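Local coordinates for alpha-rhamnosidase (Dictyoglomus thermophilum, PDB 6I60), which probably hydrolyses terminal non-reducing alpha-L-rhamnose residues from alpha-L-rhamnosides, as a multidomain bacterial glycoside hydrolase, at residues R390-E395 with L412-Y417; I847-H852 with M884-P889; E895-K900 with Y927-V932. All coordinates share one frame; numbering follows the deposited sequence.

Contact 1 (R390-E395 with L412-Y417); sequences RIRHAE and LATDVY
The backbones of I391 and D415 grip each other twice, as an antiparallel hydrogen-bonded pair must: I391 N gives to D415 O at 2.7 Å and D415 N to I391 O at 2.8 Å. Beyond this pair the regular ladder fades, for H393 N reaches A413 O only weakly, at 3.5 Å. With CG beside its own backbone N (chi1 -44°), the H393 ring leans toward the neighbouring strand, and ND1 donates a nearly straight bond (159°) to A413 O at 2.8 Å, the acceptor in the ring plane but the donor above the carbonyl plane. Histidine suits the place, since its CE1 also comes within 3.4 Å of D415 OD2, obliquely, the ring and carboxylate planes 70° apart. That carboxylate is buried but well supplied, OD2 by H434 NE2 and OD1 by E303 N. Apolar contacts lie on the face of R390, R392, T414 and V416. There R392 CG runs alongside T414 CG2 at 3.9 Å, and R390 CG meets V416 CG2 at 4.1 Å, so the arginines pack with their aliphatic stems. The whole is an antiparallel strand pair within the concanavalin-like domain of bacterial alpha-L-rhamnosidases, with strand 438-442 beyond 388-394.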
ATOM      1  N   ARG A 390      28.741 -14.683   7.158  1.00 44.71           N
ATOM      2  CA  ARG A 390      27.387 -15.158   6.910  1.00 43.92           C
ATOM      3  C   ARG A 390      26.415 -14.412   7.812  1.00 49.88           C
ATOM      4  O   ARG A 390      26.604 -14.370   9.033  1.00 54.89           O
ATOM      5  CB  ARG A 390      27.291 -16.666   7.150  1.00 48.79           C
ATOM      6  CG  ARG A 390      25.986 -17.291   6.698  1.00 53.30           C
ATOM      7  CD  ARG A 390      25.940 -18.770   7.045  1.00 60.77           C
ATOM      8  NE  ARG A 390      25.597 -18.998   8.447  1.00 66.51           N
ATOM      9  CZ  ARG A 390      25.817 -20.136   9.096  1.00 68.40           C
ATOM     10  NH1 ARG A 390      26.384 -21.160   8.472  1.00 71.39           N
ATOM     11  NH2 ARG A 390      25.471 -20.253  10.371  1.00 72.47           N
ATOM     12  N   ILE A 391      25.380 -13.829   7.214  1.00 46.45           N
ATOM     13  CA  ILE A 391      24.393 -13.028   7.929  1.00 45.33           C
ATOM     14  C   ILE A 391      23.044 -13.723   7.804  1.00 49.52           C
ATOM     15  O   ILE A 391      22.487 -13.813   6.703  1.00 55.46           O
ATOM     16  CB  ILE A 391      24.317 -11.593   7.391  1.00 44.12           C
ATOM     17  CG1 ILE A 391      25.716 -10.983   7.291  1.00 47.21           C
ATOM     18  CG2 ILE A 391      23.414 -10.744   8.268  1.00 44.46           C
ATOM     19  CD1 ILE A 391      25.779  -9.756   6.410  1.00 41.85           C
ATOM     20  N   ARG A 392      22.513 -14.201   8.925  1.00 46.78           N
ATOM     21  CA  ARG A 392      21.205 -14.836   8.971  1.00 49.28           C
ATOM     22  C   ARG A 392      20.196 -13.919   9.651  1.00 51.00           C
ATOM     23  O   ARG A 392      20.549 -13.105  10.510  1.00 50.35           O
ATOM     24  CB  ARG A 392      21.269 -16.175   9.712  1.00 56.84           C
ATOM     25  CG  ARG A 392      22.295 -17.144   9.151  1.00 56.68           C
ATOM     26  CD  ARG A 392      22.191 -18.503   9.824  1.00 56.60           C
ATOM     27  NE  ARG A 392      21.141 -19.323   9.230  1.00 67.27           N
ATOM     28  CZ  ARG A 392      20.784 -20.522   9.681  1.00 75.84           C
ATOM     29  NH1 ARG A 392      21.395 -21.044  10.737  1.00 62.60           N
ATOM     30  NH2 ARG A 392      19.814 -21.197   9.075  1.00 68.82           N
ATOM     31  N   HIS A 393      18.931 -14.059   9.259  1.00 51.27           N
ATOM     32  CA  HIS A 393      17.851 -13.224   9.769  1.00 48.20           C
ATOM     33  C   HIS A 393      16.704 -14.104  10.243  1.00 45.81           C
ATOM     34  O   HIS A 393      16.423 -15.148   9.646  1.00 53.62           O
ATOM     35  CB  HIS A 393      17.349 -12.244   8.698  1.00 48.82           C
ATOM     36  CG  HIS A 393      18.442 -11.577   7.923  1.00 50.96           C
ATOM     37  ND1 HIS A 393      19.233 -12.250   7.016  1.00 51.67           N
ATOM     38  CD2 HIS A 393      18.870 -10.291   7.912  1.00 54.53           C
ATOM     39  CE1 HIS A 393      20.104 -11.411   6.485  1.00 53.66           C
ATOM     40  NE2 HIS A 393      19.904 -10.216   7.011  1.00 58.27           N
ATOM     41  N   ALA A 394      16.037 -13.678  11.312  1.00 42.42           N
ATOM     42  CA  ALA A 394      14.935 -14.451  11.865  1.00 48.72           C
ATOM     43  C   ALA A 394      13.969 -13.527  12.593  1.00 48.87           C
ATOM     44  O   ALA A 394      14.314 -12.407  12.981  1.00 41.33           O
ATOM     45  CB  ALA A 394      15.436 -15.549  12.811  1.00 54.54           C
ATOM     46  N   GLU A 395      12.744 -14.023  12.773  1.00 50.46           N
ATOM     47  CA  GLU A 395      11.684 -13.296  13.459  1.00 51.84           C
ATOM     48  C   GLU A 395      11.668 -13.564  14.960  1.00 58.05           C
ATOM     49  O   GLU A 395      11.363 -12.660  15.746  1.00 57.16           O
ATOM     50  CB  GLU A 395      10.322 -13.665  12.864  1.00 45.46           C
ATOM     51  CG  GLU A 395       9.939 -12.884  11.620  1.00 52.93           C
ATOM     52  CD  GLU A 395       8.473 -13.059  11.256  1.00 59.97           C
ATOM     53  OE1 GLU A 395       7.938 -14.171  11.453  1.00 55.54           O
ATOM     54  OE2 GLU A 395       7.852 -12.083  10.779  1.00 65.05           O
ATOM     55  N   LEU A 412      15.803 -19.329   2.754  1.00 56.80           N
ATOM     56  CA  LEU A 412      17.092 -19.322   3.439  1.00 57.24           C
ATOM     57  C   LEU A 412      17.306 -18.015   4.192  1.00 56.87           C
ATOM     58  O   LEU A 412      17.626 -18.018   5.386  1.00 56.62           O
ATOM     59  CB  LEU A 412      18.218 -19.559   2.434  1.00 53.20           C
ATOM     60  CG  LEU A 412      18.681 -21.005   2.268  1.00 55.80           C
ATOM     61  CD1 LEU A 412      20.043 -21.043   1.594  1.00 66.94           C
ATOM     62  CD2 LEU A 412      18.719 -21.715   3.613  1.00 49.72           C
ATOM     63  N   ALA A 413      17.133 -16.885   3.502  1.00 52.78           N
ATOM     64  CA  ALA A 413      17.228 -15.556   4.109  1.00 56.19           C
ATOM     65  C   ALA A 413      18.590 -15.331   4.765  1.00 55.35           C
ATOM     66  O   ALA A 413      18.689 -14.759   5.852  1.00 62.28           O
ATOM     67  CB  ALA A 413      16.096 -15.321   5.112  1.00 53.89           C
ATOM     68  N   THR A 414      19.649 -15.787   4.102  1.00 54.51           N
ATOM     69  CA  THR A 414      21.015 -15.557   4.553  1.00 54.14           C
ATOM     70  C   THR A 414      21.803 -14.845   3.461  1.00 58.09           C
ATOM     71  O   THR A 414      21.680 -15.172   2.277  1.00 50.68           O
ATOM     72  CB  THR A 414      21.720 -16.868   4.936  1.00 40.15           C
ATOM     73  OG1 THR A 414      22.198 -17.523   3.756  1.00 58.49           O
ATOM     74  CG2 THR A 414      20.771 -17.796   5.670  1.00 45.70           C
ATOM     75  N   ASP A 415      22.604 -13.862   3.869  1.00 56.59           N
ATOM     76  CA  ASP A 415      23.491 -13.133   2.974  1.00 51.79           C
ATOM     77  C   ASP A 415      24.938 -13.448   3.329  1.00 54.17           C
ATOM     78  O   ASP A 415      25.286 -13.564   4.509  1.00 49.68           O
ATOM     79  CB  ASP A 415      23.243 -11.625   3.054  1.00 50.45           C
ATOM     80  CG  ASP A 415      21.821 -11.249   2.681  1.00 56.01           C
ATOM     81  OD1 ASP A 415      21.314 -11.786   1.676  1.00 59.49           O
ATOM     82  OD2 ASP A 415      21.209 -10.423   3.392  1.00 56.84           O
ATOM     83  N   VAL A 416      25.775 -13.591   2.305  1.00 52.96           N
ATOM     84  CA  VAL A 416      27.171 -13.974   2.470  1.00 50.41           C
ATOM     85  C   VAL A 416      28.043 -12.926   1.796  1.00 54.36           C
ATOM     86  O   VAL A 416      27.809 -12.571   0.635  1.00 57.61           O
ATOM     87  CB  VAL A 416      27.449 -15.372   1.884  1.00 48.52           C
ATOM     88  CG1 VAL A 416      28.943 -15.593   1.702  1.00 50.74           C
ATOM     89  CG2 VAL A 416      26.848 -16.444   2.776  1.00 51.48           C
ATOM     90  N   TYR A 417      29.044 -12.430   2.523  1.00 49.38           N
ATOM     91  CA  TYR A 417      29.994 -11.460   1.992  1.00 51.11           C
ATOM     92  C   TYR A 417      31.405 -11.975   2.223  1.00 57.76           C
ATOM     93  O   TYR A 417      31.776 -12.287   3.360  1.00 55.71           O
ATOM     94  CB  TYR A 417      29.811 -10.090   2.648  1.00 49.54           C
ATOM     95  CG  TYR A 417      30.865  -9.079   2.255  1.00 56.57           C
ATOM     96  CD1 TYR A 417      30.844  -8.474   1.005  1.00 57.18           C
ATOM     97  CD2 TYR A 417      31.879  -8.727   3.136  1.00 50.14           C
ATOM     98  CE1 TYR A 417      31.804  -7.547   0.645  1.00 58.64           C
ATOM     99  CE2 TYR A 417      32.842  -7.802   2.785  1.00 51.40           C
ATOM    100  CZ  TYR A 417      32.801  -7.215   1.539  1.00 56.30           C
ATOM    101  OH  TYR A 417      33.761  -6.293   1.189  1.00 55.63           O
TER

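Contact 2 (I847-H852 with M884-P889); sequences IIFEPH and MRISVP
Two sheets of the C-terminal beta domain pack face to face here, and the meeting is made by side chains from antiparallel segments whose axes come no nearer than 9.5 Å. F849 is the centrepiece. I886 lays its branched body over one face of the phenyl ring, with CB 3.9 Å from the ring centroid and only 9° off the normal, a CH-pi contact; I847 CG2, from the same strand as F849, touches the opposite face toward its rim. Because I886 holds CG1 between its backbone N and carbonyl carbon (chi1 69°), its two branches spread over the ring, CG2 on F849 CD1 and CD1 on F849 CD2, both at 3.7 Å. Branching at CB thus lets isoleucine cover the ring from three atoms together. V888 adds CG2 obliquely at 3.7 Å from F849 CE2. Toward one end, I847 CD1 passes V888 CG1 at 4.0 Å and reaches the CD corner of the P889 ring at 4.1 Å; toward the other, the flexible thioether of M884 bends across the P851 ring, M884 SD 3.9 Å from P851 CG. Strand 846-849 lies beside 893-899, while 882-888 runs between 869-877 and 935-941. The core continues into these neighbours: I873 joins F849, W875 joins P851, and V896 touches M884 and I886.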
ATOM      1  N   ILE A 847     -17.671  15.296   6.433  1.00 53.99           N
ATOM      2  CA  ILE A 847     -16.955  14.579   7.478  1.00 51.10           C
ATOM      3  C   ILE A 847     -17.886  14.403   8.668  1.00 54.20           C
ATOM      4  O   ILE A 847     -18.601  15.335   9.053  1.00 60.54           O
ATOM      5  CB  ILE A 847     -15.668  15.322   7.888  1.00 54.03           C
ATOM      6  CG1 ILE A 847     -14.944  15.852   6.649  1.00 47.65           C
ATOM      7  CG2 ILE A 847     -14.758  14.413   8.700  1.00 48.90           C
ATOM      8  CD1 ILE A 847     -13.760  16.725   6.970  1.00 47.24           C
ATOM      9  N   ILE A 848     -17.881  13.205   9.244  1.00 56.71           N
ATOM     10  CA  ILE A 848     -18.683  12.887  10.420  1.00 53.85           C
ATOM     11  C   ILE A 848     -17.737  12.802  11.609  1.00 50.58           C
ATOM     12  O   ILE A 848     -16.884  11.908  11.675  1.00 47.41           O
ATOM     13  CB  ILE A 848     -19.471  11.583  10.241  1.00 49.49           C
ATOM     14  CG1 ILE A 848     -20.268  11.616   8.938  1.00 56.99           C
ATOM     15  CG2 ILE A 848     -20.400  11.358  11.421  1.00 54.22           C
ATOM     16  CD1 ILE A 848     -21.094  10.374   8.698  1.00 56.72           C
ATOM     17  N   PHE A 849     -17.882  13.735  12.548  1.00 54.80           N
ATOM     18  CA  PHE A 849     -17.087  13.761  13.776  1.00 54.27           C
ATOM     19  C   PHE A 849     -17.944  13.171  14.891  1.00 52.85           C
ATOM     20  O   PHE A 849     -18.670  13.883  15.585  1.00 60.35           O
ATOM     21  CB  PHE A 849     -16.634  15.180  14.105  1.00 50.88           C
ATOM     22  CG  PHE A 849     -15.744  15.796  13.062  1.00 50.92           C
ATOM     23  CD1 PHE A 849     -14.383  15.530  13.050  1.00 54.09           C
ATOM     24  CD2 PHE A 849     -16.263  16.649  12.102  1.00 49.81           C
ATOM     25  CE1 PHE A 849     -13.560  16.099  12.095  1.00 51.19           C
ATOM     26  CE2 PHE A 849     -15.444  17.220  11.145  1.00 52.56           C
ATOM     27  CZ  PHE A 849     -14.090  16.945  11.143  1.00 51.25           C
ATOM     28  N   GLU A 850     -17.857  11.851  15.067  1.00 46.56           N
ATOM     29  CA  GLU A 850     -18.660  11.124  16.052  1.00 52.43           C
ATOM     30  C   GLU A 850     -17.737  10.356  16.988  1.00 55.98           C
ATOM     31  O   GLU A 850     -17.438   9.174  16.751  1.00 58.17           O
ATOM     32  CB  GLU A 850     -19.646  10.184  15.364  1.00 52.67           C
ATOM     33  CG  GLU A 850     -20.595   9.479  16.314  1.00 47.54           C
ATOM     34  CD  GLU A 850     -21.376   8.377  15.634  1.00 53.33           C
ATOM     35  OE1 GLU A 850     -22.142   8.683  14.694  1.00 59.85           O
ATOM     36  OE2 GLU A 850     -21.221   7.206  16.035  1.00 53.33           O
ATOM     37  N   PRO A 851     -17.271  10.978  18.068  1.00 56.88           N
ATOM     38  CA  PRO A 851     -16.396  10.273  19.007  1.00 51.16           C
ATOM     39  C   PRO A 851     -17.171   9.297  19.876  1.00 48.53           C
ATOM     40  O   PRO A 851     -18.368   9.457  20.126  1.00 55.65           O
ATOM     41  CB  PRO A 851     -15.801  11.407  19.850  1.00 52.05           C
ATOM     42  CG  PRO A 851     -16.846  12.467  19.823  1.00 56.53           C
ATOM     43  CD  PRO A 851     -17.520  12.372  18.476  1.00 54.43           C
ATOM     44  N   HIS A 852     -16.463   8.269  20.337  1.00 53.89           N
ATOM     45  CA  HIS A 852     -17.038   7.221  21.179  1.00 51.54           C
ATOM     46  C   HIS A 852     -16.176   7.069  22.423  1.00 50.99           C
ATOM     47  O   HIS A 852     -15.279   6.215  22.472  1.00 55.98           O
ATOM     48  CB  HIS A 852     -17.149   5.900  20.419  1.00 55.68           C
ATOM     49  CG  HIS A 852     -18.236   5.887  19.388  1.00 59.52           C
ATOM     50  ND1 HIS A 852     -19.321   5.041  19.464  1.00 60.96           N
ATOM     51  CD2 HIS A 852     -18.406   6.619  18.263  1.00 54.37           C
ATOM     52  CE1 HIS A 852     -20.112   5.252  18.427  1.00 56.28           C
ATOM     53  NE2 HIS A 852     -19.581   6.205  17.684  1.00 54.54           N
ATOM     54  N   MET A 884     -14.191  18.896  22.778  1.00 54.10           N
ATOM     55  CA  MET A 884     -14.096  18.410  21.409  1.00 54.11           C
ATOM     56  C   MET A 884     -13.584  19.528  20.515  1.00 57.92           C
ATOM     57  O   MET A 884     -14.160  20.621  20.499  1.00 58.63           O
ATOM     58  CB  MET A 884     -15.449  17.900  20.906  1.00 56.82           C
ATOM     59  CG  MET A 884     -15.338  16.857  19.810  1.00 57.23           C
ATOM     60  SD  MET A 884     -16.944  16.284  19.232  1.00 74.09           S
ATOM     61  CE  MET A 884     -17.898  16.377  20.741  1.00 51.25           C
ATOM     62  N   ARG A 885     -12.510  19.255  19.777  1.00 54.27           N
ATOM     63  CA  ARG A 885     -11.933  20.213  18.840  1.00 56.04           C
ATOM     64  C   ARG A 885     -11.779  19.541  17.487  1.00 54.52           C
ATOM     65  O   ARG A 885     -11.085  18.526  17.372  1.00 52.21           O
ATOM     66  CB  ARG A 885     -10.582  20.737  19.332  1.00 52.23           C
ATOM     67  CG  ARG A 885      -9.991  21.820  18.447  1.00 56.35           C
ATOM     68  CD  ARG A 885      -8.524  22.056  18.756  1.00 60.96           C
ATOM     69  NE  ARG A 885      -8.053  23.331  18.221  1.00 67.30           N
ATOM     70  CZ  ARG A 885      -7.416  23.467  17.062  1.00 66.33           C
ATOM     71  NH1 ARG A 885      -7.170  22.403  16.309  1.00 61.75           N
ATOM     72  NH2 ARG A 885      -7.025  24.667  16.658  1.00 71.05           N
ATOM     73  N   ILE A 886     -12.421  20.106  16.464  1.00 56.25           N
ATOM     74  CA  ILE A 886     -12.384  19.542  15.122  1.00 57.25           C
ATOM     75  C   ILE A 886     -11.781  20.563  14.168  1.00 50.91           C
ATOM     76  O   ILE A 886     -11.711  21.761  14.455  1.00 49.41           O
ATOM     77  CB  ILE A 886     -13.780  19.105  14.632  1.00 52.11           C
ATOM     78  CG1 ILE A 886     -14.670  20.327  14.397  1.00 55.30           C
ATOM     79  CG2 ILE A 886     -14.421  18.149  15.627  1.00 54.70           C
ATOM     80  CD1 ILE A 886     -15.852  20.056  13.489  1.00 55.12           C
ATOM     81  N   SER A 887     -11.336  20.065  13.017  1.00 50.40           N
ATOM     82  CA  SER A 887     -10.782  20.906  11.963  1.00 52.63           C
ATOM     83  C   SER A 887     -11.300  20.405  10.625  1.00 56.54           C
ATOM     84  O   SER A 887     -11.123  19.230  10.289  1.00 52.70           O
ATOM     85  CB  SER A 887      -9.252  20.894  11.993  1.00 49.10           C
ATOM     86  OG  SER A 887      -8.763  21.779  12.986  1.00 61.56           O
ATOM     87  N   VAL A 888     -11.944  21.291   9.870  1.00 47.22           N
ATOM     88  CA  VAL A 888     -12.512  20.967   8.570  1.00 56.16           C
ATOM     89  C   VAL A 888     -11.795  21.824   7.525  1.00 58.41           C
ATOM     90  O   VAL A 888     -11.756  23.043   7.674  1.00 56.64           O
ATOM     91  CB  VAL A 888     -14.028  21.212   8.507  1.00 57.32           C
ATOM     92  CG1 VAL A 888     -14.609  20.648   7.217  1.00 49.79           C
ATOM     93  CG2 VAL A 888     -14.711  20.604   9.725  1.00 57.48           C
ATOM     94  N   PRO A 889     -11.234  21.235   6.474  1.00 61.55           N
ATOM     95  CA  PRO A 889     -10.586  22.037   5.432  1.00 52.02           C
ATOM     96  C   PRO A 889     -11.620  22.675   4.514  1.00 49.67           C
ATOM     97  O   PRO A 889     -12.816  22.384   4.568  1.00 50.68           O
ATOM     98  CB  PRO A 889      -9.732  21.009   4.687  1.00 48.42           C
ATOM     99  CG  PRO A 889     -10.499  19.734   4.827  1.00 53.39           C
ATOM    100  CD  PRO A 889     -11.218  19.794   6.160  1.00 58.56           C
TER

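Contact 3 (E895-K900 with Y927-V932); sequences EVHVPK and YIVIRV
E895 and R931 form a non-hydrogen-bonded pair where strands 893-899 and 927-932 of the C-terminal beta domain run antiparallel, joined by a salt bridge of 2.9 Å between E895 OE1 and R931 NH1. The two side chains run alongside each other, carboxylate and guanidinium planes 74° apart, and E922 takes R931 NH2. V896 pairs with I930 through two backbone bonds, V896 N to I930 O at 2.7 Å and I930 N to V896 O at 3.0 Å. Their CB atoms lie 3.9 Å apart on the buried face, where branched aliphatic residues fill the core with F939. H897 turns to the other face, where its ring meets that of Y927 obliquely (planes at 37°), and gives NE2 to the anti lone pair of E895 OE2 at 2.9 Å, while its ND1 reaches E850. One carboxylate thus serves both histidine and arginine, which should favour its charged form. V898 repeats the two-bond pairing with I928, and its CG2 also meets I930 CD1 at 3.8 Å. P899, lacking an N-H, suits a non-hydrogen-bonded position, its CB 3.9 Å from Y927 CE1. K900 passes the Y927 backbone, its ammonium going to E923. Bent at chi3 (-82°), its chain crosses I928 at about a right angle, K900 CD 3.8 Å from I928 CG1.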
ATOM      1  N   GLU A 895     -20.034  17.317  10.264  1.00 53.49           N
ATOM      2  CA  GLU A 895     -21.255  16.900  10.952  1.00 56.83           C
ATOM      3  C   GLU A 895     -20.839  16.354  12.316  1.00 58.14           C
ATOM      4  O   GLU A 895     -20.489  15.178  12.444  1.00 59.55           O
ATOM      5  CB  GLU A 895     -22.023  15.869  10.130  1.00 64.51           C
ATOM      6  CG  GLU A 895     -23.344  15.439  10.747  1.00 71.78           C
ATOM      7  CD  GLU A 895     -24.172  14.580   9.809  1.00 75.45           C
ATOM      8  OE1 GLU A 895     -24.549  15.073   8.725  1.00 67.59           O
ATOM      9  OE2 GLU A 895     -24.446  13.410  10.159  1.00 75.49           O
ATOM     10  N   VAL A 896     -20.872  17.212  13.330  1.00 52.52           N
ATOM     11  CA  VAL A 896     -20.452  16.828  14.672  1.00 52.51           C
ATOM     12  C   VAL A 896     -21.564  16.039  15.349  1.00 58.65           C
ATOM     13  O   VAL A 896     -22.746  16.393  15.259  1.00 65.76           O
ATOM     14  CB  VAL A 896     -20.071  18.073  15.492  1.00 53.13           C
ATOM     15  CG1 VAL A 896     -19.268  17.673  16.718  1.00 52.95           C
ATOM     16  CG2 VAL A 896     -19.290  19.048  14.631  1.00 54.58           C
ATOM     17  N   HIS A 897     -21.188  14.962  16.036  1.00 58.50           N
ATOM     18  CA  HIS A 897     -22.117  14.117  16.784  1.00 58.22           C
ATOM     19  C   HIS A 897     -21.649  14.096  18.235  1.00 63.05           C
ATOM     20  O   HIS A 897     -20.942  13.182  18.665  1.00 62.47           O
ATOM     21  CB  HIS A 897     -22.190  12.698  16.195  1.00 53.68           C
ATOM     22  CG  HIS A 897     -22.928  12.617  14.896  1.00 60.72           C
ATOM     23  ND1 HIS A 897     -23.216  11.419  14.279  1.00 64.33           N
ATOM     24  CD2 HIS A 897     -23.435  13.583  14.096  1.00 60.95           C
ATOM     25  CE1 HIS A 897     -23.869  11.650  13.155  1.00 62.41           C
ATOM     26  NE2 HIS A 897     -24.016  12.956  13.020  1.00 62.78           N
ATOM     27  N   VAL A 898     -22.044  15.116  18.990  1.00 62.29           N
ATOM     28  CA  VAL A 898     -21.690  15.212  20.403  1.00 62.44           C
ATOM     29  C   VAL A 898     -22.528  14.204  21.182  1.00 61.56           C
ATOM     30  O   VAL A 898     -23.764  14.300  21.188  1.00 59.61           O
ATOM     31  CB  VAL A 898     -21.891  16.641  20.935  1.00 59.46           C
ATOM     32  CG1 VAL A 898     -21.322  16.770  22.334  1.00 56.12           C
ATOM     33  CG2 VAL A 898     -21.246  17.654  19.999  1.00 53.35           C
ATOM     34  N   PRO A 899     -21.911  13.224  21.842  1.00 69.04           N
ATOM     35  CA  PRO A 899     -22.693  12.242  22.603  1.00 66.49           C
ATOM     36  C   PRO A 899     -23.222  12.830  23.902  1.00 66.22           C
ATOM     37  O   PRO A 899     -22.506  13.512  24.640  1.00 62.01           O
ATOM     38  CB  PRO A 899     -21.684  11.120  22.874  1.00 54.58           C
ATOM     39  CG  PRO A 899     -20.358  11.806  22.874  1.00 60.39           C
ATOM     40  CD  PRO A 899     -20.463  12.965  21.914  1.00 61.79           C
ATOM     41  N   LYS A 900     -24.497  12.557  24.177  1.00 68.95           N
ATOM     42  CA  LYS A 900     -25.159  13.059  25.381  1.00 72.52           C
ATOM     43  C   LYS A 900     -24.881  12.084  26.517  1.00 67.21           C
ATOM     44  O   LYS A 900     -25.576  11.082  26.691  1.00 68.90           O
ATOM     45  CB  LYS A 900     -26.654  13.238  25.142  1.00 69.02           C
ATOM     46  CG  LYS A 900     -27.010  13.739  23.752  1.00 70.81           C
ATOM     47  CD  LYS A 900     -28.402  14.343  23.728  1.00 63.78           C
ATOM     48  CE  LYS A 900     -29.467  13.269  23.596  1.00 64.87           C
ATOM     49  NZ  LYS A 900     -30.772  13.839  23.161  1.00 71.01           N
ATOM     50  N   TYR A 927     -27.322  11.654  20.471  1.00 73.61           N
ATOM     51  CA  TYR A 927     -26.298  12.619  20.108  1.00 65.59           C
ATOM     52  C   TYR A 927     -26.905  14.014  19.995  1.00 64.79           C
ATOM     53  O   TYR A 927     -28.126  14.191  19.971  1.00 63.51           O
ATOM     54  CB  TYR A 927     -25.617  12.242  18.785  1.00 57.35           C
ATOM     55  CG  TYR A 927     -24.817  10.960  18.835  1.00 57.37           C
ATOM     56  CD1 TYR A 927     -23.544  10.932  19.392  1.00 54.46           C
ATOM     57  CD2 TYR A 927     -25.331   9.781  18.316  1.00 58.47           C
ATOM     58  CE1 TYR A 927     -22.809   9.761  19.435  1.00 54.67           C
ATOM     59  CE2 TYR A 927     -24.605   8.607  18.353  1.00 55.02           C
ATOM     60  CZ  TYR A 927     -23.347   8.601  18.912  1.00 53.85           C
ATOM     61  OH  TYR A 927     -22.628   7.428  18.945  1.00 55.50           O
ATOM     62  N   ILE A 928     -26.022  15.007  19.935  1.00 67.04           N
ATOM     63  CA  ILE A 928     -26.378  16.380  19.592  1.00 62.43           C
ATOM     64  C   ILE A 928     -25.678  16.706  18.280  1.00 61.14           C
ATOM     65  O   ILE A 928     -24.445  16.631  18.192  1.00 61.95           O
ATOM     66  CB  ILE A 928     -25.985  17.376  20.696  1.00 61.40           C
ATOM     67  CG1 ILE A 928     -27.026  17.360  21.819  1.00 65.90           C
ATOM     68  CG2 ILE A 928     -25.840  18.782  20.129  1.00 64.31           C
ATOM     69  CD1 ILE A 928     -28.275  18.168  21.516  1.00 67.45           C
ATOM     70  N   VAL A 929     -26.459  17.056  17.265  1.00 60.86           N
ATOM     71  CA  VAL A 929     -25.946  17.223  15.910  1.00 62.06           C
ATOM     72  C   VAL A 929     -25.613  18.688  15.669  1.00 61.59           C
ATOM     73  O   VAL A 929     -26.452  19.573  15.880  1.00 64.91           O
ATOM     74  CB  VAL A 929     -26.959  16.711  14.874  1.00 58.63           C
ATOM     75  CG1 VAL A 929     -26.399  16.864  13.469  1.00 57.15           C
ATOM     76  CG2 VAL A 929     -27.316  15.262  15.159  1.00 58.41           C
ATOM     77  N   ILE A 930     -24.385  18.944  15.223  1.00 60.88           N
ATOM     78  CA  ILE A 930     -23.924  20.277  14.857  1.00 55.63           C
ATOM     79  C   ILE A 930     -23.341  20.201  13.454  1.00 55.77           C
ATOM     80  O   ILE A 930     -22.529  19.316  13.162  1.00 55.77           O
ATOM     81  CB  ILE A 930     -22.876  20.818  15.850  1.00 55.54           C
ATOM     82  CG1 ILE A 930     -23.432  20.812  17.276  1.00 63.64           C
ATOM     83  CG2 ILE A 930     -22.439  22.220  15.457  1.00 55.76           C
ATOM     84  CD1 ILE A 930     -22.363  20.852  18.348  1.00 62.93           C
ATOM     85  N   ARG A 931     -23.761  21.118  12.587  1.00 55.44           N
ATOM     86  CA  ARG A 931     -23.298  21.176  11.207  1.00 50.60           C
ATOM     87  C   ARG A 931     -22.448  22.425  11.030  1.00 55.02           C
ATOM     88  O   ARG A 931     -22.919  23.539  11.282  1.00 63.19           O
ATOM     89  CB  ARG A 931     -24.477  21.179  10.233  1.00 48.89           C
ATOM     90  CG  ARG A 931     -25.118  19.818  10.047  1.00 56.91           C
ATOM     91  CD  ARG A 931     -26.510  19.933   9.453  1.00 59.56           C
ATOM     92  NE  ARG A 931     -27.425  18.939  10.009  1.00 62.38           N
ATOM     93  CZ  ARG A 931     -27.421  17.651   9.680  1.00 66.88           C
ATOM     94  NH1 ARG A 931     -26.549  17.190   8.792  1.00 60.24           N
ATOM     95  NH2 ARG A 931     -28.293  16.821  10.238  1.00 66.67           N
ATOM     96  N   VAL A 932     -21.199  22.238  10.603  1.00 50.62           N
ATOM     97  CA  VAL A 932     -20.254  23.330  10.418  1.00 58.95           C
ATOM     98  C   VAL A 932     -19.624  23.211   9.036  1.00 59.47           C
ATOM     99  O   VAL A 932     -19.759  22.199   8.347  1.00 54.34           O
ATOM    100  CB  VAL A 932     -19.160  23.355  11.510  1.00 58.48           C
ATOM    101  CG1 VAL A 932     -19.784  23.417  12.898  1.00 49.90           C
ATOM    102  CG2 VAL A 932     -18.241  22.145  11.381  1.00 54.05           C
TER

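In the fold
From the N terminus, contact 1 comes first, pairing strand 388-394 with 414-418 inside the concanavalin-like domain; 16 residues lie between its segments. The chain then passes through the helical glycosidase domain before contact 2 closes a longer loop, which contains strands 859-866 and 869-877. Contact 3 follows in series, so none of the three loops nests in or crosses another. Contact 1 stands alone across the centre of the chain, its centre about 48 Å and 55 Å from those of contacts 2 and 3. Contacts 2 and 3, with centres about 9 Å apart, share a sheet: I847 O and F849 O probably accept hydrogen bonds from E895 N and H897 N. Contact 2 joins that sheet to its packing partner, whereas contact 3 joins neighbouring strands within it.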